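Local coordinates for Alpha/beta hydrolase fold protein (Ochrobactrum, PDB 4G8B), which hydrolyses N-acyl homoserine lactones, the quorum-sensing signals of many bacteria, as an AHL-lactonase of the alpha/beta-hydrolase fold, at residues A[99-104]-A[246-251]. The protein carries 1 engineered substitution. Sequence-based numbering, arbitrary orientation.
Sequences FGWGLG and AGHAPF. Engineered in segment 99-104: Gly102 (natural residue Ser). With HL6 (N-[(3S)-2-oxotetrahydrofuran-3-yl]hexanamide), chain C.
His248 meets Trp101 and Gly102 at the bound lactone. Its carbonyl O accepts a hydrogen bond from Trp101 NE1 at 2.8 Å. The bond is bent, and the donor sits above the carbonyl plane. The same indole nitrogen lies over one face of the imidazole, 3.6 Å from His248 CD2, and the two rings meet obliquely. A chi1 of -168° sets His248 CG anti to the backbone N and carries the imidazole to the ligand. There His248 NE2 donates a hydrogen bond to the lactone ring oxygen, HL6 O2, at 2.8 Å. His248 ND1 is hydrogen-bonded to Glu219 OE1, which fixes the rotation of the ring. On the other segment, Leu103 N donates a nearly straight hydrogen bond (176°) to HL6 O1, the lactone carbonyl oxygen, at 2.8 Å. Asn33 N is also hydrogen-bonded to the ligand.

Ala249 adds its methyl, with CB 3.9 Å from Trp101 CZ2. It sits at the N-cap position of helix 250-253, and its N is hydrogen-bonded to Glu253 OE1.

Phe251 turns its ring edge onto the indole face, with CE1 3.4 Å from Trp101 CD2. This is an edge-to-face pair with planes at 75°. Two residues earlier on strand 97-101, Phe99 CZ lies 4.3 Å from Phe251 CD1. Replacing Trp101 by an alanine is likely to leave the His248 carbonyl without its indole donor and to open a gap between His248 and Phe251.

Gly102 is an engineered replacement for the natural serine. It has positive phi and directly precedes helix 103-111. This tight strand-turn-helix is the nucleophile elbow of the alpha/beta-hydrolase fold. Together with the histidine loop it lines the lactone pocket, and the natural serine, His248 and Glu219 are consistent with the catalytic triad of this family.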
loop_
_atom_site.group_PDB
_atom_site.type_symbol
_atom_site.label_atom_id
_atom_site.label_comp_id
_atom_site.label_asym_id
_atom_site.label_seq_id
_atom_site.Cartn_x
_atom_site.Cartn_y
_atom_site.Cartn_z
ATOM N N PHE A 99 1.581 0.182 6.539
ATOM C CA PHE A 99 0.664 -0.730 5.875
ATOM C C PHE A 99 0.584 -0.321 4.411
ATOM O O PHE A 99 0.375 0.855 4.103
ATOM C CB PHE A 99 -0.743 -0.655 6.482
ATOM C CG PHE A 99 -1.777 -1.331 5.636
ATOM C CD1 PHE A 99 -1.885 -2.712 5.630
ATOM C CD2 PHE A 99 -2.587 -0.593 4.787
ATOM C CE1 PHE A 99 -2.811 -3.351 4.818
ATOM C CE2 PHE A 99 -3.517 -1.225 3.977
ATOM C CZ PHE A 99 -3.632 -2.601 3.994
ATOM N N GLY A 100 0.739 -1.283 3.508
ATOM C CA GLY A 100 0.652 -0.991 2.088
ATOM C C GLY A 100 -0.338 -1.906 1.404
ATOM O O GLY A 100 -0.306 -3.122 1.613
ATOM N N TRP A 101 -1.210 -1.311 0.590
ATOM C CA TRP A 101 -2.246 -2.015 -0.157
ATOM C C TRP A 101 -1.899 -2.062 -1.646
ATOM O O TRP A 101 -1.803 -1.011 -2.309
ATOM C CB TRP A 101 -3.585 -1.294 0.017
ATOM C CG TRP A 101 -4.701 -1.869 -0.802
ATOM C CD1 TRP A 101 -4.972 -3.194 -1.013
ATOM C CD2 TRP A 101 -5.679 -1.133 -1.551
ATOM N NE1 TRP A 101 -6.071 -3.325 -1.832
ATOM C CE2 TRP A 101 -6.527 -2.076 -2.172
ATOM C CE3 TRP A 101 -5.941 0.233 -1.726
ATOM C CZ2 TRP A 101 -7.602 -1.696 -2.978
ATOM C CZ3 TRP A 101 -7.012 0.611 -2.535
ATOM C CH2 TRP A 101 -7.830 -0.354 -3.143
ATOM N N GLY A 102 -1.711 -3.269 -2.179
ATOM C CA GLY A 102 -1.450 -3.437 -3.604
ATOM C C GLY A 102 -0.128 -2.789 -3.993
ATOM O O GLY A 102 0.917 -3.097 -3.416
ATOM N N LEU A 103 -0.175 -1.880 -4.966
ATOM C CA LEU A 103 0.975 -1.039 -5.274
ATOM C C LEU A 103 1.601 -0.476 -3.987
ATOM O O LEU A 103 2.825 -0.411 -3.863
ATOM C CB LEU A 103 0.545 0.107 -6.190
ATOM C CG LEU A 103 1.584 1.209 -6.439
ATOM C CD1 LEU A 103 2.865 0.684 -7.120
ATOM C CD2 LEU A 103 0.971 2.362 -7.250
ATOM N N GLY A 104 0.765 -0.064 -3.034
ATOM C CA GLY A 104 1.239 0.479 -1.772
ATOM C C GLY A 104 2.106 -0.484 -0.979
ATOM O O GLY A 104 3.014 -0.062 -0.276
ATOM N N ALA A 246 -13.731 -11.801 1.600
ATOM C CA ALA A 246 -13.083 -10.576 1.170
ATOM C C ALA A 246 -12.191 -10.907 -0.013
ATOM O O ALA A 246 -11.798 -12.058 -0.203
ATOM C CB ALA A 246 -12.263 -9.991 2.307
ATOM N N GLY A 247 -11.886 -9.891 -0.810
ATOM C CA GLY A 247 -11.024 -10.055 -1.964
ATOM C C GLY A 247 -9.783 -9.194 -1.856
ATOM O O GLY A 247 -8.971 -9.360 -0.947
ATOM N N HIS A 248 -9.644 -8.257 -2.784
ATOM C CA HIS A 248 -8.438 -7.440 -2.866
ATOM C C HIS A 248 -8.324 -6.380 -1.777
ATOM O O HIS A 248 -7.238 -5.878 -1.523
ATOM C CB HIS A 248 -8.382 -6.761 -4.235
ATOM C CG HIS A 248 -7.062 -6.133 -4.549
ATOM N ND1 HIS A 248 -5.867 -6.808 -4.424
ATOM C CD2 HIS A 248 -6.751 -4.895 -5.011
ATOM C CE1 HIS A 248 -4.876 -6.013 -4.792
ATOM N NE2 HIS A 248 -5.385 -4.848 -5.149
ATOM N N ALA A 249 -9.445 -6.034 -1.149
ATOM C CA ALA A 249 -9.481 -4.894 -0.234
ATOM C C ALA A 249 -10.138 -5.226 1.112
ATOM O O ALA A 249 -11.142 -4.618 1.485
ATOM C CB ALA A 249 -10.174 -3.696 -0.898
ATOM N N PRO A 250 -9.567 -6.182 1.859
ATOM C CA PRO A 250 -10.227 -6.619 3.100
ATOM C C PRO A 250 -10.400 -5.509 4.134
ATOM O O PRO A 250 -11.296 -5.608 4.979
ATOM C CB PRO A 250 -9.309 -7.731 3.620
ATOM C CG PRO A 250 -7.964 -7.467 2.954
ATOM C CD PRO A 250 -8.344 -6.955 1.580
ATOM N N PHE A 251 -9.569 -4.473 4.071
ATOM C CA PHE A 251 -9.674 -3.360 5.016
ATOM C C PHE A 251 -11.015 -2.619 4.897
ATOM O O PHE A 251 -11.450 -1.975 5.849
ATOM C CB PHE A 251 -8.496 -2.390 4.849
ATOM C CG PHE A 251 -8.401 -1.821 3.470
ATOM C CD1 PHE A 251 -7.621 -2.435 2.491
ATOM C CD2 PHE A 251 -9.142 -0.700 3.123
ATOM C CE1 PHE A 251 -7.579 -1.919 1.197
ATOM C CE2 PHE A 251 -9.101 -0.186 1.833
ATOM C CZ PHE A 251 -8.321 -0.795 0.874
HETATM N N HL6 C . -1.152 -3.601 -8.049
HETATM C C1 HL6 C . -3.082 -2.361 -7.121
HETATM O O1 HL6 C . -2.520 -1.473 -6.475
HETATM C C2 HL6 C . -4.751 -3.941 -7.678
HETATM O O2 HL6 C . -4.434 -2.797 -6.874
HETATM C C3 HL6 C . -3.467 -4.319 -8.430
HETATM O O3 HL6 C . -0.667 -2.152 -9.638
HETATM C C4 HL6 C . -2.509 -3.138 -8.265
HETATM C C5 HL6 C . -0.281 -2.990 -8.835
HETATM C C6 HL6 C . 1.175 -3.366 -8.684
HETATM C C7 HL6 C . 1.844 -3.512 -10.044
HETATM C C8 HL6 C . 1.548 -4.881 -10.638
HETATM C C9 HL6 C . 2.832 -5.532 -11.143
HETATM C C10 HL6 C . 3.452 -4.741 -12.274
#